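Local structure of ornithine carbamoyltransferase (Gloeobacter violaceus, 3GD5) at residues R11-D23 with P127-V141. The protein probably transfers the carbamoyl group of carbamoyl phosphate to the side-chain amine of ornithine, yielding citrulline and phosphate in arginine biosynthesis. Sequence-based numbering, arbitrary orientation.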
loop_
_atom_site.group_PDB
_atom_site.type_symbol
_atom_site.label_atom_id
_atom_site.label_comp_id
_atom_site.label_asym_id
_atom_site.label_seq_id
_atom_site.Cartn_x
_atom_site.Cartn_y
_atom_site.Cartn_z
ATOM N N ARG A 11 2.104 -47.669 13.285
ATOM C CA ARG A 11 1.024 -46.889 12.694
ATOM C C ARG A 11 1.060 -45.501 13.309
ATOM O O ARG A 11 1.390 -45.343 14.492
ATOM C CB ARG A 11 -0.344 -47.504 13.003
ATOM C CG ARG A 11 -0.566 -48.905 12.475
ATOM C CD ARG A 11 -1.940 -49.410 12.916
ATOM N NE ARG A 11 -2.116 -50.840 12.673
ATOM C CZ ARG A 11 -1.473 -51.798 13.336
ATOM N NH1 ARG A 11 -0.604 -51.485 14.295
ATOM N NH2 ARG A 11 -1.691 -53.074 13.035
ATOM N N PHE A 12 0.701 -44.495 12.515
ATOM C CA PHE A 12 0.680 -43.117 13.008
ATOM C C PHE A 12 -0.749 -42.619 12.930
ATOM O O PHE A 12 -1.588 -43.236 12.273
ATOM C CB PHE A 12 1.554 -42.232 12.126
ATOM C CG PHE A 12 2.975 -42.684 12.042
ATOM C CD1 PHE A 12 3.912 -42.246 12.965
ATOM C CD2 PHE A 12 3.377 -43.567 11.038
ATOM C CE1 PHE A 12 5.227 -42.677 12.897
ATOM C CE2 PHE A 12 4.689 -44.003 10.964
ATOM C CZ PHE A 12 5.614 -43.556 11.896
ATOM N N ARG A 13 -1.029 -41.510 13.601
ATOM C CA ARG A 13 -2.353 -40.919 13.531
ATOM C C ARG A 13 -2.413 -40.259 12.155
ATOM O O ARG A 13 -1.397 -40.154 11.467
ATOM C CB ARG A 13 -2.519 -39.855 14.600
ATOM C CG ARG A 13 -2.430 -40.369 16.010
ATOM C CD ARG A 13 -2.911 -39.296 16.956
ATOM N NE ARG A 13 -2.625 -39.640 18.338
ATOM C CZ ARG A 13 -2.903 -38.854 19.373
ATOM N NH1 ARG A 13 -3.482 -37.672 19.181
ATOM N NH2 ARG A 13 -2.588 -39.245 20.602
ATOM N N PRO A 14 -3.599 -39.797 11.738
ATOM C CA PRO A 14 -3.742 -39.152 10.428
ATOM C C PRO A 14 -2.917 -37.875 10.255
ATOM O O PRO A 14 -2.321 -37.656 9.203
ATOM C CB PRO A 14 -5.238 -38.867 10.346
ATOM C CG PRO A 14 -5.835 -39.963 11.180
ATOM C CD PRO A 14 -4.915 -40.006 12.366
ATOM N N ASP A 15 -2.876 -37.047 11.296
ATOM C CA ASP A 15 -2.169 -35.772 11.241
ATOM C C ASP A 15 -0.990 -35.611 12.202
ATOM O O ASP A 15 -0.773 -36.430 13.093
ATOM C CB ASP A 15 -3.163 -34.642 11.523
ATOM C CG ASP A 15 -4.489 -34.842 10.817
ATOM O OD1 ASP A 15 -4.509 -34.881 9.575
ATOM O OD2 ASP A 15 -5.519 -34.965 11.510
ATOM N N LEU A 16 -0.231 -34.539 11.994
ATOM C CA LEU A 16 0.890 -34.181 12.857
ATOM C C LEU A 16 0.701 -32.700 13.122
ATOM O O LEU A 16 1.340 -31.865 12.486
ATOM C CB LEU A 16 2.251 -34.409 12.185
ATOM C CG LEU A 16 3.418 -33.852 13.020
ATOM C CD1 LEU A 16 3.396 -34.475 14.415
ATOM C CD2 LEU A 16 4.743 -34.125 12.339
ATOM N N LEU A 17 -0.203 -32.395 14.048
ATOM C CA LEU A 17 -0.545 -31.029 14.438
ATOM C C LEU A 17 0.298 -30.566 15.610
ATOM O O LEU A 17 0.642 -29.389 15.720
ATOM C CB LEU A 17 -2.013 -30.965 14.854
ATOM C CG LEU A 17 -3.065 -30.832 13.758
ATOM C CD1 LEU A 17 -2.658 -31.639 12.546
ATOM C CD2 LEU A 17 -4.417 -31.258 14.300
ATOM N N SER A 18 0.604 -31.517 16.485
ATOM C CA SER A 18 1.381 -31.287 17.689
ATOM C C SER A 18 2.358 -32.437 17.815
ATOM O O SER A 18 2.070 -33.548 17.368
ATOM C CB SER A 18 0.444 -31.269 18.900
ATOM O OG SER A 18 1.142 -31.526 20.102
ATOM N N LEU A 19 3.521 -32.182 18.405
ATOM C CA LEU A 19 4.487 -33.256 18.561
ATOM C C LEU A 19 3.852 -34.328 19.453
ATOM O O LEU A 19 4.229 -35.497 19.405
ATOM C CB LEU A 19 5.777 -32.740 19.199
ATOM C CG LEU A 19 7.000 -33.639 18.961
ATOM C CD1 LEU A 19 7.292 -33.751 17.463
ATOM C CD2 LEU A 19 8.201 -33.056 19.662
ATOM N N ASP A 20 2.871 -33.922 20.251
ATOM C CA ASP A 20 2.192 -34.845 21.148
ATOM C C ASP A 20 1.203 -35.753 20.417
ATOM O O ASP A 20 0.413 -36.455 21.049
ATOM C CB ASP A 20 1.472 -34.073 22.253
ATOM C CG ASP A 20 1.236 -34.923 23.494
ATOM O OD1 ASP A 20 2.046 -35.838 23.753
ATOM O OD2 ASP A 20 0.253 -34.664 24.219
ATOM N N ASP A 21 1.242 -35.733 19.088
ATOM C CA ASP A 21 0.366 -36.586 18.292
ATOM C C ASP A 21 1.109 -37.886 18.072
ATOM O O ASP A 21 0.574 -38.845 17.525
ATOM C CB ASP A 21 0.050 -35.949 16.932
ATOM C CG ASP A 21 -0.915 -34.790 17.043
ATOM O OD1 ASP A 21 -1.442 -34.562 18.151
ATOM O OD2 ASP A 21 -1.152 -34.112 16.022
ATOM N N LEU A 22 2.364 -37.895 18.496
ATOM C CA LEU A 22 3.215 -39.066 18.369
ATOM C C LEU A 22 3.583 -39.498 19.768
ATOM O O LEU A 22 4.069 -38.685 20.549
ATOM C CB LEU A 22 4.509 -38.716 17.634
ATOM C CG LEU A 22 4.483 -38.136 16.218
ATOM C CD1 LEU A 22 5.797 -37.420 15.956
ATOM C CD2 LEU A 22 4.246 -39.236 15.198
ATOM N N ASP A 23 3.338 -40.759 20.106
ATOM C CA ASP A 23 3.737 -41.233 21.423
ATOM C C ASP A 23 5.230 -41.539 21.282
ATOM O O ASP A 23 5.800 -41.355 20.202
ATOM C CB ASP A 23 2.947 -42.487 21.842
ATOM C CG ASP A 23 3.027 -43.620 20.826
ATOM O OD1 ASP A 23 4.130 -43.916 20.316
ATOM O OD2 ASP A 23 1.973 -44.232 20.551
ATOM N N PRO A 127 -4.473 -35.874 5.201
ATOM C CA PRO A 127 -3.433 -35.609 6.199
ATOM C C PRO A 127 -3.039 -34.139 6.281
ATOM O O PRO A 127 -2.785 -33.497 5.260
ATOM C CB PRO A 127 -2.275 -36.484 5.734
ATOM C CG PRO A 127 -2.954 -37.624 5.035
ATOM C CD PRO A 127 -4.051 -36.930 4.262
ATOM N N VAL A 128 -2.994 -33.604 7.497
ATOM C CA VAL A 128 -2.599 -32.219 7.707
ATOM C C VAL A 128 -1.370 -32.165 8.610
ATOM O O VAL A 128 -1.339 -32.776 9.681
ATOM C CB VAL A 128 -3.731 -31.387 8.340
ATOM C CG1 VAL A 128 -3.205 -30.008 8.738
ATOM C CG2 VAL A 128 -4.881 -31.243 7.353
ATOM N N ILE A 129 -0.354 -31.432 8.165
ATOM C CA ILE A 129 0.887 -31.302 8.908
ATOM C C ILE A 129 1.075 -29.870 9.365
ATOM O O ILE A 129 0.850 -28.930 8.604
ATOM C CB ILE A 129 2.088 -31.700 8.030
ATOM C CG1 ILE A 129 1.922 -33.142 7.556
ATOM C CG2 ILE A 129 3.387 -31.517 8.797
ATOM C CD1 ILE A 129 2.800 -33.496 6.375
ATOM N N ASN A 130 1.489 -29.706 10.612
ATOM C CA ASN A 130 1.733 -28.386 11.169
ATOM C C ASN A 130 3.095 -27.907 10.677
ATOM O O ASN A 130 4.127 -28.416 11.111
ATOM C CB ASN A 130 1.722 -28.446 12.705
ATOM C CG ASN A 130 2.117 -27.129 13.343
ATOM O OD1 ASN A 130 2.537 -26.201 12.659
ATOM N ND2 ASN A 130 1.992 -27.043 14.663
ATOM N N ALA A 131 3.086 -26.934 9.766
ATOM C CA ALA A 131 4.313 -26.379 9.217
ATOM C C ALA A 131 4.881 -25.390 10.224
ATOM O O ALA A 131 6.085 -25.145 10.260
ATOM C CB ALA A 131 4.028 -25.681 7.897
ATOM N N LEU A 132 3.991 -24.821 11.031
ATOM C CA LEU A 132 4.361 -23.875 12.072
ATOM C C LEU A 132 3.130 -23.108 12.557
ATOM O O LEU A 132 2.310 -22.665 11.749
ATOM C CB LEU A 132 5.399 -22.872 11.546
ATOM C CG LEU A 132 6.360 -22.230 12.558
ATOM C CD1 LEU A 132 7.249 -21.214 11.855
ATOM C CD2 LEU A 132 5.579 -21.559 13.666
ATOM N N THR A 133 2.987 -22.978 13.875
ATOM C CA THR A 133 1.890 -22.203 14.451
ATOM C C THR A 133 2.475 -21.412 15.611
ATOM O O THR A 133 3.641 -21.592 15.977
ATOM C CB THR A 133 0.708 -23.076 14.996
ATOM O OG1 THR A 133 1.153 -23.851 16.115
ATOM C CG2 THR A 133 0.154 -24.001 13.907
ATOM N N ASP A 134 1.680 -20.526 16.183
ATOM C CA ASP A 134 2.158 -19.746 17.318
ATOM C C ASP A 134 2.422 -20.664 18.515
ATOM O O ASP A 134 3.226 -20.338 19.385
ATOM C CB ASP A 134 1.124 -18.684 17.705
ATOM C CG ASP A 134 1.091 -17.509 16.729
ATOM O OD1 ASP A 134 0.094 -16.758 16.747
ATOM O OD2 ASP A 134 2.062 -17.326 15.957
ATOM N N HIS A 135 1.760 -21.822 18.531
ATOM C CA HIS A 135 1.883 -22.775 19.625
ATOM C C HIS A 135 2.996 -23.825 19.530
ATOM O O HIS A 135 3.630 -24.139 20.539
ATOM C CB HIS A 135 0.549 -23.502 19.820
ATOM C CG HIS A 135 0.471 -24.270 21.100
ATOM N ND1 HIS A 135 0.483 -23.656 22.336
ATOM C CD2 HIS A 135 0.411 -25.602 21.341
ATOM C CE1 HIS A 135 0.435 -24.575 23.282
ATOM N NE2 HIS A 135 0.392 -25.764 22.706
ATOM N N GLU A 136 3.228 -24.376 18.339
ATOM C CA GLU A 136 4.249 -25.415 18.174
ATOM C C GLU A 136 4.946 -25.428 16.816
ATOM O O GLU A 136 4.544 -24.735 15.884
ATOM C CB GLU A 136 3.629 -26.802 18.406
ATOM C CG GLU A 136 3.989 -27.447 19.733
ATOM C CD GLU A 136 3.546 -28.897 19.820
ATOM O OE1 GLU A 136 2.434 -29.154 20.321
ATOM O OE2 GLU A 136 4.308 -29.781 19.376
ATOM N N HIS A 137 5.991 -26.242 16.719
ATOM C CA HIS A 137 6.763 -26.391 15.490
ATOM C C HIS A 137 7.359 -27.800 15.532
ATOM O O HIS A 137 8.569 -27.981 15.679
ATOM C CB HIS A 137 7.873 -25.330 15.429
ATOM C CG HIS A 137 8.484 -25.173 14.071
ATOM N ND1 HIS A 137 9.417 -24.199 13.780
ATOM C CD2 HIS A 137 8.283 -25.852 12.920
ATOM C CE1 HIS A 137 9.761 -24.284 12.507
ATOM N NE2 HIS A 137 9.087 -25.279 11.963
ATOM N N PRO A 138 6.498 -28.818 15.406
ATOM C CA PRO A 138 6.844 -30.243 15.427
ATOM C C PRO A 138 7.962 -30.677 14.486
ATOM O O PRO A 138 8.917 -31.342 14.903
ATOM C CB PRO A 138 5.526 -30.922 15.069
ATOM C CG PRO A 138 4.509 -29.983 15.613
ATOM C CD PRO A 138 5.049 -28.641 15.204
ATOM N N CYS A 139 7.831 -30.312 13.217
ATOM C CA CYS A 139 8.816 -30.695 12.221
ATOM C C CYS A 139 10.200 -30.188 12.531
ATOM O O CYS A 139 11.172 -30.889 12.282
ATOM C CB CYS A 139 8.375 -30.241 10.829
ATOM S SG CYS A 139 6.907 -31.160 10.208
ATOM N N GLN A 140 10.300 -28.980 13.076
ATOM C CA GLN A 140 11.606 -28.424 13.424
ATOM C C GLN A 140 12.281 -29.345 14.442
ATOM O O GLN A 140 13.436 -29.746 14.277
ATOM C CB GLN A 140 11.448 -27.027 14.031
ATOM C CG GLN A 140 12.745 -26.420 14.566
ATOM C CD GLN A 140 13.778 -26.200 13.479
ATOM O OE1 GLN A 140 13.489 -25.566 12.453
ATOM N NE2 GLN A 140 14.988 -26.719 13.690
ATOM N N VAL A 141 11.539 -29.681 15.488
ATOM C CA VAL A 141 12.053 -30.534 16.546
ATOM C C VAL A 141 12.460 -31.929 16.088
ATOM O O VAL A 141 13.472 -32.444 16.559
ATOM C CB VAL A 141 11.036 -30.622 17.716
ATOM C CG1 VAL A 141 11.438 -31.737 18.712
ATOM C CG2 VAL A 141 10.988 -29.278 18.430
#
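E136 OE2 is gripped by two donors: the backbone N-H of L19, in an almost straight bond (N to OE2 2.7 Å, 172° at the hydrogen) on the syn side, 22° out of the carboxylate plane, and the hydroxyl of S172 on helix 168-180. OE1 receives the S18 hydroxyl through its syn lone pair, OG to OE1 2.7 Å, with OG brought there by standing anti to the backbone N (chi1 159°). Shortened to an alanine, E136 would probably leave the L19 N-H, the S18 hydroxyl and the S172 hydroxyl without their shared acceptor. L16 and I129 form a single parallel bridge at the edge strand 128-130: L16 N donates to V128 O, and N130 N returns a bond to L16 O. D15 OD1 takes V128 N at 2.9 Å, while the amide of N130, its plane aimed at L17 O, donates through ND2 at 2.9 Å; Q114 gives that carbonyl a second donor. Next to these bonds, L19 CD2 packs on V141 CG1 (3.6 Å), the side chains roughly perpendicular, and L16 CG lies against P138 CB, the two side chains running past one another in opposite senses. The N-terminal segment thus ties the sheet edge to the start of helix 138-152, where H137 to Q140 probably bind carbamoyl phosphate; the buried E136 carboxylate is met by neutral donors, consistent with a charge spread over hydrogen bonds, not paired in a salt bridge.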